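Local atomic coordinates of beta-galactosidase BgaB (Bifidobacterium adolescentis, PDB entry 5VYM), a protein that hydrolyses terminal non-reducing beta-D-galactose from beta-galactosides, acting best on Gal(beta1-4)Gal and oligosaccharides containing it, and is represented here by its trimerisation domain. Residues B[36-41]-B[63-68]; B[40-43]-B[48-51]; B[109-112]-B[118-121]; B[147-152]-B[222-227]; B[195-198]-B[203-206]. One frame throughout, in Å; residues are numbered along the deposited sequence.

The catalytic domain of this family 42 glycosidase is not part of the chain, so the five contacts concern the trimerisation domain and its pairing with a second subunit. Contacts 1 and 2 adjoin, their centres about 7 Å apart: both pack helix 31-44 against the parallel sheet and share R40 and A41. Contact 3 lies after that sheet's last strand, its centre about 20 Å from that of contact 1. Contacts 4 and 5, centres about 12 Å apart, meet where Y224 packs on R197 and Y206, at the antiparallel sheet and the helix beside it, about 45 and 34 Å from contact 1 between centres. N198 of contact 5 bonds to M121 of contact 3 in the second subunit.

Contact 1. Residues B[36-41]-B[63-68]; sequences RDWYRA and TVVLPT
W38 and P67 bring the backbones of helix 36-41 and the chain just past strand 63-66 closest, with 7.7 Å between their CA atoms, a gap spanned by side chains. The indole does most of the spanning. V65 CG1 sits over one face of its six-membered ring, a CH-pi contact 4.0 Å from the centroid and 18° off the normal. CG1 reaches that face because it is placed anti to the valine N (chi1 179°). At the pyrrole end, W38 CD1 meets P67 CB at 3.4 Å, the proline ring crossing the indole at a slant. Trimming W38 to an alanine would probably leave V65 CG1 and P67 CB without their partner and open a gap between helix and sheet. The same indole touches I9 and V91 of the flanking parallel strands 7-11 and 89-93, as well as L217 of the second subunit, so helix 31-44 is wedged between its own alpha/beta sheet and that subunit.

Contact 2. Residues B[40-43]-B[48-51]; sequences RAFL and RADI
L43 and R48 face each other where the chain leaves helix 31-44 and turns into strand 50-53, the final step of a beta-alpha-beta connection from strand 7-11 to its parallel neighbour. R48 comes first. With CG anti to the backbone N (chi1 180°) its side chain runs out extended to NE, and its aliphatic part crosses the leucine at an angle, L43 CD1 standing 3.7 Å from R48 CG. Further out, R48 NH1 donates to D50 OD1 at 2.7 Å, a salt bridge in which the oxygen lies 6° from the guanidinium plane, although the N-H...O angle is only 131°. R48 NE makes a weak bond to Y39 OH. A49 follows, turned inward to the helix: its CB lies 3.9 Å from F42 CG. F42 and A49 both touch T7 of strand 7-11, and F42 also packs on V221 of the second subunit. D50 takes part through its carboxylate, whose OD2 accepts from Y61 OH and S5 N, so both oxygens are engaged, OD2 by residues just ahead of strands 63-66 and 7-11. I51 CD1 packs against Y39 CD2 of the same helix.

Contact 3. Residues B[109-112]-B[118-121]; sequences GYPG and LRSM
R119, P111 and L118 make up most of this contact, in which the loop after strand 89-93 closes on the first turn of helix 117-122. R119 runs past the loop backbone. Its CG passes 3.1 Å from P111 O, and a bend at chi3 (-63°) brings the guanidinium round to G109 and G112. There NH1 makes a weak bond to P111 O at 3.4 Å, and a water links it to the loop, accepting from R119 NH1 and donating to G112 O, each at 2.9 Å. G109 must be a glycine here: its backbone angles demand it, and a CB would run into NH1. P111, which follows a cis peptide bond, slides past R119 in the opposite direction and presses its CB on L118 CD2 at 3.8 Å, the two side chains crossing at about a right angle. A second water donates to P111 O at 2.6 Å and accepts from R119 N at 3.2 Å, occupying an N-H of the helix start. One arginine therefore serves both the loop, through NH1, and D115 of the second subunit, through a salt bridge at NE; that carboxylate is likely to offset its charge.

Contact 4. Residues B[147-152]-B[222-227]; sequences SADDSA and RAYLAA
D149 OD2 takes the phenol proton of Y224: the OH donates to it at 2.7 Å, arriving on the syn side of the carboxylate, 25° out of its plane. The two side chains come from opposite directions, and OD2 lies at the edge of the ring. D149 keeps its CG between backbone N and carbonyl carbon (chi1 54°), which turns the carboxylate over the loop. The loop between strands 143-147 and 158-163 closes an Asx turn, S151 N giving a weak bond to D149 OD1 at 3.4 Å. S151 OG stands 2.9 Å from D149 OD1 and the same from D149 OD2; its proton may go to either. The tyrosine comes from a wider, pi-type turn of helix 214-225, so the bond joins that helix to the loop, and D149 and Y224 both touch L176 of strand 174-180 in the antiparallel sheet. A223 CB lies over one ring face of Y224, 3.7 Å above its plane. A227 N bonds to S47 OG of the second subunit.

Contact 5. Residues B[195-198]-B[203-206]; sequences VTRN and GEAY
A beta hairpin of strands 193-200 and 203-208 contributes the last two strands of this chain's antiparallel sheet, and R197 with Y206 is a non-hydrogen-bonded pair. The next pair, N198 with A205, is hydrogen-bonded: N198 N donates to A205 O and A205 N to N198 O, each at 2.9 Å. On the R197 side of the sheet the arginine and tyrosine lie side by side. R197 CB sits over the centre of the Y206 ring, 3.6 Å from the centroid, and the chain, sent off between backbone N and carbonyl carbon (chi1 62°), then runs extended so that NH1 donates in the guanidinium plane to Y206 OH at 3.0 Å, nearly straight at 164°. A leucine in place of Y206 would probably leave NH1 without this acceptor and the arginine stem without a flat surface to lie on. E204 adds a long salt bridge, OE2 4.0 Å from R197 NE and well out of the guanidinium plane, while NE bonds to Q174. The backbone of E204 to Y206 pairs in parallel with a strand of the second subunit, continuing the sheet. A water accepts from T196 OG1 and donates to A205 O, both at 2.8 Å.

Contact 1. Residues B[36-41]-B[63-68]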
loop_
_atom_site.group_PDB
_atom_site.type_symbol
_atom_site.label_atom_id
_atom_site.label_comp_id
_atom_site.label_asym_id
_atom_site.label_seq_id
_atom_site.Cartn_x
_atom_site.Cartn_y
_atom_site.Cartn_z
ATOM N N ARG B 36 -7.658 -12.894 -23.259
ATOM C CA ARG B 36 -7.638 -12.821 -24.718
ATOM C C ARG B 36 -8.114 -11.461 -25.214
ATOM O O ARG B 36 -7.544 -10.903 -26.159
ATOM C CB ARG B 36 -8.497 -13.934 -25.320
ATOM C CG ARG B 36 -8.027 -15.340 -25.001
ATOM C CD ARG B 36 -8.787 -16.373 -25.820
ATOM N NE ARG B 36 -10.232 -16.160 -25.774
ATOM C CZ ARG B 36 -11.130 -17.048 -26.191
ATOM N NH1 ARG B 36 -10.734 -18.215 -26.679
ATOM N NH2 ARG B 36 -12.424 -16.772 -26.115
ATOM N N ASP B 37 -9.162 -10.915 -24.591
ATOM C CA ASP B 37 -9.666 -9.609 -25.003
ATOM C C ASP B 37 -8.617 -8.523 -24.801
ATOM O O ASP B 37 -8.431 -7.660 -25.668
ATOM C CB ASP B 37 -10.946 -9.273 -24.236
ATOM C CG ASP B 37 -12.136 -10.088 -24.703
ATOM O OD1 ASP B 37 -11.979 -10.884 -25.653
ATOM O OD2 ASP B 37 -13.231 -9.931 -24.121
ATOM N N TRP B 38 -7.916 -8.549 -23.665
ATOM C CA TRP B 38 -6.843 -7.585 -23.446
ATOM C C TRP B 38 -5.682 -7.814 -24.404
ATOM O O TRP B 38 -5.025 -6.851 -24.817
ATOM C CB TRP B 38 -6.361 -7.650 -21.997
ATOM C CG TRP B 38 -7.219 -6.877 -21.040
ATOM C CD1 TRP B 38 -8.305 -7.340 -20.353
ATOM C CD2 TRP B 38 -7.060 -5.504 -20.661
ATOM N NE1 TRP B 38 -8.831 -6.340 -19.570
ATOM C CE2 TRP B 38 -8.085 -5.203 -19.742
ATOM C CE3 TRP B 38 -6.151 -4.501 -21.011
ATOM C CZ2 TRP B 38 -8.226 -3.941 -19.168
ATOM C CZ3 TRP B 38 -6.293 -3.248 -20.440
ATOM C CH2 TRP B 38 -7.322 -2.979 -19.528
ATOM N N TYR B 39 -5.412 -9.070 -24.769
ATOM C CA TYR B 39 -4.336 -9.345 -25.715
ATOM C C TYR B 39 -4.646 -8.742 -27.079
ATOM O O TYR B 39 -3.800 -8.073 -27.684
ATOM C CB TYR B 39 -4.102 -10.852 -25.833
ATOM C CG TYR B 39 -3.045 -11.211 -26.854
ATOM C CD1 TYR B 39 -3.385 -11.454 -28.180
ATOM C CD2 TYR B 39 -1.705 -11.298 -26.497
ATOM C CE1 TYR B 39 -2.425 -11.773 -29.120
ATOM C CE2 TYR B 39 -0.736 -11.617 -27.431
ATOM C CZ TYR B 39 -1.103 -11.855 -28.740
ATOM O OH TYR B 39 -0.145 -12.175 -29.675
ATOM N N ARG B 40 -5.858 -8.978 -27.586
ATOM C CA ARG B 40 -6.232 -8.427 -28.883
ATOM C C ARG B 40 -6.322 -6.907 -28.835
ATOM O O ARG B 40 -6.024 -6.237 -29.832
ATOM C CB ARG B 40 -7.555 -9.033 -29.351
ATOM C CG ARG B 40 -7.933 -8.660 -30.773
ATOM C CD ARG B 40 -8.757 -9.755 -31.431
ATOM N NE ARG B 40 -8.048 -11.032 -31.454
ATOM C CZ ARG B 40 -7.120 -11.357 -32.349
ATOM N NH1 ARG B 40 -6.779 -10.495 -33.299
ATOM N NH2 ARG B 40 -6.528 -12.542 -32.292
ATOM N N ALA B 41 -6.719 -6.345 -27.692
ATOM C CA ALA B 41 -6.772 -4.891 -27.565
ATOM C C ALA B 41 -5.380 -4.282 -27.674
ATOM O O ALA B 41 -5.174 -3.293 -28.390
ATOM C CB ALA B 41 -7.430 -4.500 -26.242
ATOM N N THR B 63 4.700 -2.523 -17.763
ATOM C CA THR B 63 3.295 -2.494 -17.392
ATOM C C THR B 63 2.798 -3.921 -17.225
ATOM O O THR B 63 3.166 -4.811 -17.998
ATOM C CB THR B 63 2.457 -1.758 -18.444
ATOM O OG1 THR B 63 2.909 -0.403 -18.549
ATOM C CG2 THR B 63 0.980 -1.764 -18.065
ATOM N N VAL B 64 1.969 -4.134 -16.208
ATOM C CA VAL B 64 1.408 -5.442 -15.898
ATOM C C VAL B 64 -0.104 -5.294 -15.790
ATOM O O VAL B 64 -0.596 -4.364 -15.139
ATOM C CB VAL B 64 2.014 -6.015 -14.601
ATOM C CG1 VAL B 64 0.987 -6.787 -13.814
ATOM C CG2 VAL B 64 3.208 -6.897 -14.929
ATOM N N VAL B 65 -0.838 -6.193 -16.446
ATOM C CA VAL B 65 -2.296 -6.140 -16.512
ATOM C C VAL B 65 -2.856 -7.403 -15.876
ATOM O O VAL B 65 -2.404 -8.512 -16.185
ATOM C CB VAL B 65 -2.793 -5.993 -17.962
ATOM C CG1 VAL B 65 -4.313 -5.965 -18.007
ATOM C CG2 VAL B 65 -2.213 -4.739 -18.603
ATOM N N LEU B 66 -3.842 -7.237 -14.991
ATOM C CA LEU B 66 -4.495 -8.350 -14.303
ATOM C C LEU B 66 -5.983 -8.331 -14.629
ATOM O O LEU B 66 -6.774 -7.675 -13.931
ATOM C CB LEU B 66 -4.266 -8.282 -12.794
ATOM C CG LEU B 66 -2.831 -8.486 -12.305
ATOM C CD1 LEU B 66 -2.136 -7.149 -12.096
ATOM C CD2 LEU B 66 -2.806 -9.319 -11.033
ATOM N N PRO B 67 -6.413 -9.039 -15.673
ATOM C CA PRO B 67 -7.840 -9.073 -16.007
ATOM C C PRO B 67 -8.554 -10.268 -15.394
ATOM O O PRO B 67 -8.275 -11.415 -15.756
ATOM C CB PRO B 67 -7.830 -9.149 -17.538
ATOM C CG PRO B 67 -6.474 -9.764 -17.893
ATOM C CD PRO B 67 -5.615 -9.802 -16.647
ATOM N N THR B 68 -9.480 -10.000 -14.473
ATOM C CA THR B 68 -10.236 -11.041 -13.775
ATOM C C THR B 68 -9.293 -12.069 -13.149
ATOM O O THR B 68 -9.451 -13.283 -13.299
ATOM C CB THR B 68 -11.251 -11.707 -14.712
ATOM O OG1 THR B 68 -11.893 -10.700 -15.506
ATOM C CG2 THR B 68 -12.322 -12.455 -13.918
#

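Contact 2. Residues B[40-43]-B[48-51]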
loop_
_atom_site.group_PDB
_atom_site.type_symbol
_atom_site.label_atom_id
_atom_site.label_comp_id
_atom_site.label_asym_id
_atom_site.label_seq_id
_atom_site.Cartn_x
_atom_site.Cartn_y
_atom_site.Cartn_z
ATOM N N ARG B 40 -5.858 -8.978 -27.586
ATOM C CA ARG B 40 -6.232 -8.427 -28.883
ATOM C C ARG B 40 -6.322 -6.907 -28.835
ATOM O O ARG B 40 -6.024 -6.237 -29.832
ATOM C CB ARG B 40 -7.555 -9.033 -29.351
ATOM C CG ARG B 40 -7.933 -8.660 -30.773
ATOM C CD ARG B 40 -8.757 -9.755 -31.431
ATOM N NE ARG B 40 -8.048 -11.032 -31.454
ATOM C CZ ARG B 40 -7.120 -11.357 -32.349
ATOM N NH1 ARG B 40 -6.779 -10.495 -33.299
ATOM N NH2 ARG B 40 -6.528 -12.542 -32.292
ATOM N N ALA B 41 -6.719 -6.345 -27.692
ATOM C CA ALA B 41 -6.772 -4.891 -27.565
ATOM C C ALA B 41 -5.380 -4.282 -27.674
ATOM O O ALA B 41 -5.174 -3.293 -28.390
ATOM C CB ALA B 41 -7.430 -4.500 -26.242
ATOM N N PHE B 42 -4.406 -4.862 -26.969
ATOM C CA PHE B 42 -3.034 -4.374 -27.075
ATOM C C PHE B 42 -2.469 -4.616 -28.468
ATOM O O PHE B 42 -1.691 -3.803 -28.978
ATOM C CB PHE B 42 -2.153 -5.034 -26.016
ATOM C CG PHE B 42 -2.093 -4.275 -24.718
ATOM C CD1 PHE B 42 -1.239 -3.193 -24.575
ATOM C CD2 PHE B 42 -2.883 -4.645 -23.641
ATOM C CE1 PHE B 42 -1.179 -2.491 -23.386
ATOM C CE2 PHE B 42 -2.827 -3.949 -22.450
ATOM C CZ PHE B 42 -1.976 -2.870 -22.323
ATOM N N LEU B 43 -2.854 -5.726 -29.098
ATOM C CA LEU B 43 -2.399 -6.003 -30.456
ATOM C C LEU B 43 -2.993 -5.005 -31.443
ATOM O O LEU B 43 -2.281 -4.468 -32.300
ATOM C CB LEU B 43 -2.764 -7.437 -30.844
ATOM C CG LEU B 43 -2.231 -7.943 -32.182
ATOM C CD1 LEU B 43 -0.712 -8.006 -32.158
ATOM C CD2 LEU B 43 -2.821 -9.305 -32.507
ATOM N N ARG B 48 1.707 -4.781 -29.008
ATOM C CA ARG B 48 1.397 -6.150 -28.617
ATOM C C ARG B 48 1.999 -6.473 -27.255
ATOM O O ARG B 48 3.187 -6.235 -27.014
ATOM C CB ARG B 48 1.916 -7.134 -29.662
ATOM C CG ARG B 48 1.632 -8.588 -29.319
ATOM C CD ARG B 48 2.541 -9.541 -30.076
ATOM N NE ARG B 48 2.294 -10.931 -29.703
ATOM C CZ ARG B 48 2.840 -11.532 -28.651
ATOM N NH1 ARG B 48 3.671 -10.865 -27.859
ATOM N NH2 ARG B 48 2.555 -12.800 -28.387
ATOM N N ALA B 49 1.174 -7.020 -26.370
ATOM C CA ALA B 49 1.597 -7.420 -25.039
ATOM C C ALA B 49 1.816 -8.926 -24.985
ATOM O O ALA B 49 1.219 -9.688 -25.750
ATOM C CB ALA B 49 0.560 -7.010 -23.991
ATOM N N ASP B 50 2.688 -9.348 -24.075
ATOM C CA ASP B 50 2.912 -10.761 -23.819
ATOM C C ASP B 50 1.932 -11.262 -22.768
ATOM O O ASP B 50 1.452 -10.500 -21.924
ATOM C CB ASP B 50 4.344 -11.015 -23.345
ATOM C CG ASP B 50 5.382 -10.558 -24.347
ATOM O OD1 ASP B 50 5.104 -10.611 -25.564
ATOM O OD2 ASP B 50 6.481 -10.150 -23.915
ATOM N N ILE B 51 1.633 -12.555 -22.828
ATOM C CA ILE B 51 0.864 -13.230 -21.792
ATOM C C ILE B 51 1.839 -14.046 -20.957
ATOM O O ILE B 51 2.485 -14.969 -21.467
ATOM C CB ILE B 51 -0.240 -14.113 -22.392
ATOM C CG1 ILE B 51 -1.223 -13.257 -23.194
ATOM C CG2 ILE B 51 -0.964 -14.872 -21.289
ATOM C CD1 ILE B 51 -2.323 -14.049 -23.858
#

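Contact 3. Residues B[109-112]-B[118-121]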
loop_
_atom_site.group_PDB
_atom_site.type_symbol
_atom_site.label_atom_id
_atom_site.label_comp_id
_atom_site.label_asym_id
_atom_site.label_seq_id
_atom_site.Cartn_x
_atom_site.Cartn_y
_atom_site.Cartn_z
ATOM N N GLY B 109 -13.159 -5.129 2.596
ATOM C CA GLY B 109 -13.453 -4.110 1.601
ATOM C C GLY B 109 -13.143 -4.536 0.176
ATOM O O GLY B 109 -12.653 -5.646 -0.053
ATOM N N TYR B 110 -13.412 -3.658 -0.794
ATOM C CA TYR B 110 -13.206 -3.999 -2.192
ATOM C C TYR B 110 -12.274 -3.003 -2.872
ATOM O O TYR B 110 -12.423 -1.789 -2.684
ATOM C CB TYR B 110 -14.541 -4.041 -2.957
ATOM C CG TYR B 110 -14.383 -4.054 -4.467
ATOM C CD1 TYR B 110 -14.168 -5.243 -5.156
ATOM C CD2 TYR B 110 -14.444 -2.874 -5.202
ATOM C CE1 TYR B 110 -14.015 -5.255 -6.536
ATOM C CE2 TYR B 110 -14.289 -2.878 -6.578
ATOM C CZ TYR B 110 -14.078 -4.069 -7.238
ATOM O OH TYR B 110 -13.929 -4.072 -8.605
ATOM N N PRO B 111 -11.295 -3.482 -3.661
ATOM C CA PRO B 111 -10.913 -4.898 -3.766
ATOM C C PRO B 111 -10.136 -5.357 -2.535
ATOM O O PRO B 111 -9.343 -4.592 -1.990
ATOM C CB PRO B 111 -10.037 -4.944 -5.026
ATOM C CG PRO B 111 -9.543 -3.561 -5.198
ATOM C CD PRO B 111 -10.635 -2.660 -4.687
ATOM N N GLY B 112 -10.363 -6.595 -2.104
ATOM C CA GLY B 112 -9.877 -7.043 -0.814
ATOM C C GLY B 112 -8.482 -7.617 -0.769
ATOM O O GLY B 112 -7.948 -7.802 0.328
ATOM N N LEU B 118 -4.117 -3.689 -2.169
ATOM C CA LEU B 118 -4.586 -3.384 -3.516
ATOM C C LEU B 118 -5.381 -2.084 -3.541
ATOM O O LEU B 118 -5.230 -1.277 -4.467
ATOM C CB LEU B 118 -5.420 -4.546 -4.056
ATOM C CG LEU B 118 -5.748 -4.507 -5.550
ATOM C CD1 LEU B 118 -4.483 -4.325 -6.377
ATOM C CD2 LEU B 118 -6.485 -5.772 -5.966
ATOM N N ARG B 119 -6.227 -1.860 -2.532
ATOM C CA ARG B 119 -6.939 -0.589 -2.435
ATOM C C ARG B 119 -5.968 0.579 -2.336
ATOM O O ARG B 119 -6.164 1.616 -2.983
ATOM C CB ARG B 119 -7.876 -0.596 -1.227
ATOM C CG ARG B 119 -9.034 -1.563 -1.337
ATOM C CD ARG B 119 -10.064 -1.315 -0.246
ATOM N NE ARG B 119 -9.529 -1.534 1.095
ATOM C CZ ARG B 119 -9.582 -2.695 1.742
ATOM N NH1 ARG B 119 -10.143 -3.750 1.168
ATOM N NH2 ARG B 119 -9.076 -2.803 2.962
ATOM N N SER B 120 -4.911 0.428 -1.532
ATOM C CA SER B 120 -3.947 1.510 -1.360
ATOM C C SER B 120 -3.238 1.832 -2.669
ATOM O O SER B 120 -3.046 3.006 -3.006
ATOM C CB SER B 120 -2.932 1.143 -0.278
ATOM O OG SER B 120 -3.568 0.966 0.975
ATOM N N MET B 121 -2.840 0.802 -3.420
ATOM C CA MET B 121 -2.229 1.028 -4.727
ATOM C C MET B 121 -3.178 1.782 -5.650
ATOM O O MET B 121 -2.795 2.774 -6.281
ATOM C CB MET B 121 -1.825 -0.306 -5.360
ATOM C CG MET B 121 -0.790 -1.107 -4.584
ATOM S SD MET B 121 -0.547 -2.743 -5.305
ATOM C CE MET B 121 -0.278 -2.300 -7.017
HETATM O O HOH W 1 -6.946 -4.517 -0.918
HETATM O O HOH W 2 -9.196 -6.163 2.363
#

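Contact 4. Residues B[147-152]-B[222-227]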
loop_
_atom_site.group_PDB
_atom_site.type_symbol
_atom_site.label_atom_id
_atom_site.label_comp_id
_atom_site.label_asym_id
_atom_site.label_seq_id
_atom_site.Cartn_x
_atom_site.Cartn_y
_atom_site.Cartn_z
ATOM N N SER B 147 21.649 -7.261 16.397
ATOM C CA SER B 147 21.703 -6.714 15.046
ATOM C C SER B 147 21.627 -7.844 14.025
ATOM O O SER B 147 22.415 -8.794 14.079
ATOM C CB SER B 147 22.978 -5.898 14.856
ATOM O OG SER B 147 22.936 -4.704 15.617
ATOM N N ALA B 148 20.674 -7.743 13.098
ATOM C CA ALA B 148 20.531 -8.757 12.063
ATOM C C ALA B 148 21.552 -8.594 10.946
ATOM O O ALA B 148 21.738 -9.526 10.154
ATOM C CB ALA B 148 19.117 -8.726 11.482
ATOM N N ASP B 149 22.208 -7.442 10.860
ATOM C CA ASP B 149 23.278 -7.228 9.898
ATOM C C ASP B 149 24.609 -7.597 10.557
ATOM O O ASP B 149 24.641 -8.331 11.548
ATOM C CB ASP B 149 23.235 -5.784 9.382
ATOM C CG ASP B 149 23.247 -4.753 10.504
ATOM O OD1 ASP B 149 23.373 -5.141 11.684
ATOM O OD2 ASP B 149 23.125 -3.547 10.200
ATOM N N ASP B 150 25.720 -7.096 10.019
ATOM C CA ASP B 150 27.038 -7.341 10.590
ATOM C C ASP B 150 27.605 -6.113 11.290
ATOM O O ASP B 150 28.772 -6.124 11.697
ATOM C CB ASP B 150 28.004 -7.826 9.507
ATOM C CG ASP B 150 27.655 -9.211 8.993
ATOM O OD1 ASP B 150 27.067 -10.001 9.762
ATOM O OD2 ASP B 150 27.973 -9.510 7.823
ATOM N N SER B 151 26.807 -5.054 11.438
ATOM C CA SER B 151 27.298 -3.847 12.090
ATOM C C SER B 151 27.451 -4.040 13.593
ATOM O O SER B 151 28.282 -3.370 14.217
ATOM C CB SER B 151 26.359 -2.675 11.803
ATOM O OG SER B 151 25.063 -2.922 12.321
ATOM N N ALA B 152 26.663 -4.940 14.186
ATOM C CA ALA B 152 26.688 -5.186 15.629
ATOM C C ALA B 152 26.430 -3.904 16.415
ATOM O O ALA B 152 26.941 -3.722 17.523
ATOM C CB ALA B 152 28.011 -5.828 16.059
ATOM N N ARG B 222 22.964 7.021 15.502
ATOM C CA ARG B 222 24.330 7.181 15.014
ATOM C C ARG B 222 24.685 6.123 13.978
ATOM O O ARG B 222 25.465 6.392 13.058
ATOM C CB ARG B 222 25.304 7.137 16.192
ATOM C CG ARG B 222 26.719 7.571 15.864
ATOM C CD ARG B 222 27.542 7.670 17.137
ATOM N NE ARG B 222 27.094 8.765 17.991
ATOM C CZ ARG B 222 27.245 8.794 19.311
ATOM N NH1 ARG B 222 27.820 7.776 19.936
ATOM N NH2 ARG B 222 26.811 9.835 20.010
ATOM N N ALA B 223 24.110 4.925 14.096
ATOM C CA ALA B 223 24.422 3.848 13.162
ATOM C C ALA B 223 23.723 4.029 11.818
ATOM O O ALA B 223 24.303 3.719 10.771
ATOM C CB ALA B 223 24.046 2.497 13.774
ATOM N N TYR B 224 22.488 4.526 11.819
ATOM C CA TYR B 224 21.673 4.530 10.610
ATOM C C TYR B 224 21.135 5.896 10.207
ATOM O O TYR B 224 20.946 6.131 9.011
ATOM C CB TYR B 224 20.483 3.568 10.769
ATOM C CG TYR B 224 20.880 2.142 11.083
ATOM C CD1 TYR B 224 21.428 1.324 10.106
ATOM C CD2 TYR B 224 20.690 1.610 12.353
ATOM C CE1 TYR B 224 21.787 0.020 10.386
ATOM C CE2 TYR B 224 21.044 0.306 12.641
ATOM C CZ TYR B 224 21.592 -0.484 11.654
ATOM O OH TYR B 224 21.947 -1.783 11.937
ATOM N N LEU B 225 20.884 6.800 11.154
ATOM C CA LEU B 225 20.156 8.030 10.858
ATOM C C LEU B 225 20.982 9.296 11.061
ATOM O O LEU B 225 20.416 10.394 11.047
ATOM C CB LEU B 225 18.886 8.108 11.712
ATOM C CG LEU B 225 17.950 6.901 11.651
ATOM C CD1 LEU B 225 16.756 7.102 12.572
ATOM C CD2 LEU B 225 17.493 6.644 10.223
ATOM N N ALA B 226 22.293 9.182 11.247
ATOM C CA ALA B 226 23.138 10.337 11.503
ATOM C C ALA B 226 23.763 10.836 10.203
ATOM O O ALA B 226 23.561 10.274 9.124
ATOM C CB ALA B 226 24.212 9.994 12.537
ATOM N N ALA B 227 24.535 11.914 10.314
ATOM C CA ALA B 227 25.217 12.499 9.164
ATOM C C ALA B 227 26.646 11.979 9.052
ATOM O O ALA B 227 26.964 11.198 8.156
ATOM C CB ALA B 227 25.213 14.015 9.261
#

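Contact 5. Residues B[195-198]-B[203-206]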
loop_
_atom_site.group_PDB
_atom_site.type_symbol
_atom_site.label_atom_id
_atom_site.label_comp_id
_atom_site.label_asym_id
_atom_site.label_seq_id
_atom_site.Cartn_x
_atom_site.Cartn_y
_atom_site.Cartn_z
ATOM N N VAL B 195 13.818 -3.825 14.198
ATOM C CA VAL B 195 14.113 -2.638 13.401
ATOM C C VAL B 195 14.282 -3.074 11.952
ATOM O O VAL B 195 15.107 -3.946 11.656
ATOM C CB VAL B 195 15.376 -1.901 13.883
ATOM C CG1 VAL B 195 15.671 -0.721 12.975
ATOM C CG2 VAL B 195 15.216 -1.444 15.328
ATOM N N THR B 196 13.504 -2.476 11.052
ATOM C CA THR B 196 13.554 -2.791 9.632
ATOM C C THR B 196 13.569 -1.502 8.826
ATOM O O THR B 196 13.163 -0.440 9.304
ATOM C CB THR B 196 12.353 -3.636 9.179
ATOM O OG1 THR B 196 11.161 -2.843 9.250
ATOM C CG2 THR B 196 12.193 -4.873 10.051
ATOM N N ARG B 197 14.035 -1.612 7.584
ATOM C CA ARG B 197 13.946 -0.526 6.620
ATOM C C ARG B 197 13.547 -1.109 5.274
ATOM O O ARG B 197 13.899 -2.246 4.944
ATOM C CB ARG B 197 15.263 0.258 6.501
ATOM C CG ARG B 197 16.452 -0.550 6.006
ATOM C CD ARG B 197 17.723 0.282 6.079
ATOM N NE ARG B 197 18.921 -0.488 5.758
ATOM C CZ ARG B 197 20.162 -0.048 5.942
ATOM N NH1 ARG B 197 20.371 1.160 6.452
ATOM N NH2 ARG B 197 21.195 -0.815 5.623
ATOM N N ASN B 198 12.797 -0.321 4.499
ATOM C CA ASN B 198 12.234 -0.786 3.242
ATOM C C ASN B 198 12.308 0.341 2.219
ATOM O O ASN B 198 11.917 1.482 2.526
ATOM C CB ASN B 198 10.784 -1.245 3.432
ATOM C CG ASN B 198 10.154 -1.747 2.149
ATOM O OD1 ASN B 198 10.759 -2.515 1.402
ATOM N ND2 ASN B 198 8.927 -1.311 1.883
ATOM N N GLY B 203 12.846 6.669 -2.051
ATOM C CA GLY B 203 13.175 6.866 -0.653
ATOM C C GLY B 203 13.168 5.611 0.191
ATOM O O GLY B 203 13.429 4.513 -0.306
ATOM N N GLU B 204 12.852 5.768 1.476
ATOM C CA GLU B 204 13.077 4.719 2.457
ATOM C C GLU B 204 12.086 4.876 3.601
ATOM O O GLU B 204 11.618 5.982 3.888
ATOM C CB GLU B 204 14.517 4.782 2.979
ATOM C CG GLU B 204 15.101 3.468 3.439
ATOM C CD GLU B 204 16.594 3.570 3.679
ATOM O OE1 GLU B 204 17.103 4.710 3.759
ATOM O OE2 GLU B 204 17.259 2.516 3.776
ATOM N N ALA B 205 11.774 3.761 4.257
ATOM C CA ALA B 205 10.870 3.764 5.402
ATOM C C ALA B 205 11.404 2.804 6.452
ATOM O O ALA B 205 11.533 1.605 6.190
ATOM C CB ALA B 205 9.447 3.376 4.992
ATOM N N TYR B 206 11.714 3.330 7.632
ATOM C CA TYR B 206 12.181 2.534 8.757
ATOM C C TYR B 206 11.023 2.226 9.695
ATOM O O TYR B 206 10.089 3.020 9.840
ATOM C CB TYR B 206 13.280 3.266 9.534
ATOM C CG TYR B 206 14.645 3.264 8.881
ATOM C CD1 TYR B 206 14.892 4.003 7.732
ATOM C CD2 TYR B 206 15.697 2.543 9.433
ATOM C CE1 TYR B 206 16.145 4.011 7.140
ATOM C CE2 TYR B 206 16.953 2.545 8.850
ATOM C CZ TYR B 206 17.171 3.281 7.704
ATOM O OH TYR B 206 18.420 3.285 7.123
HETATM O O HOH W 3 10.732 -0.898 7.283
#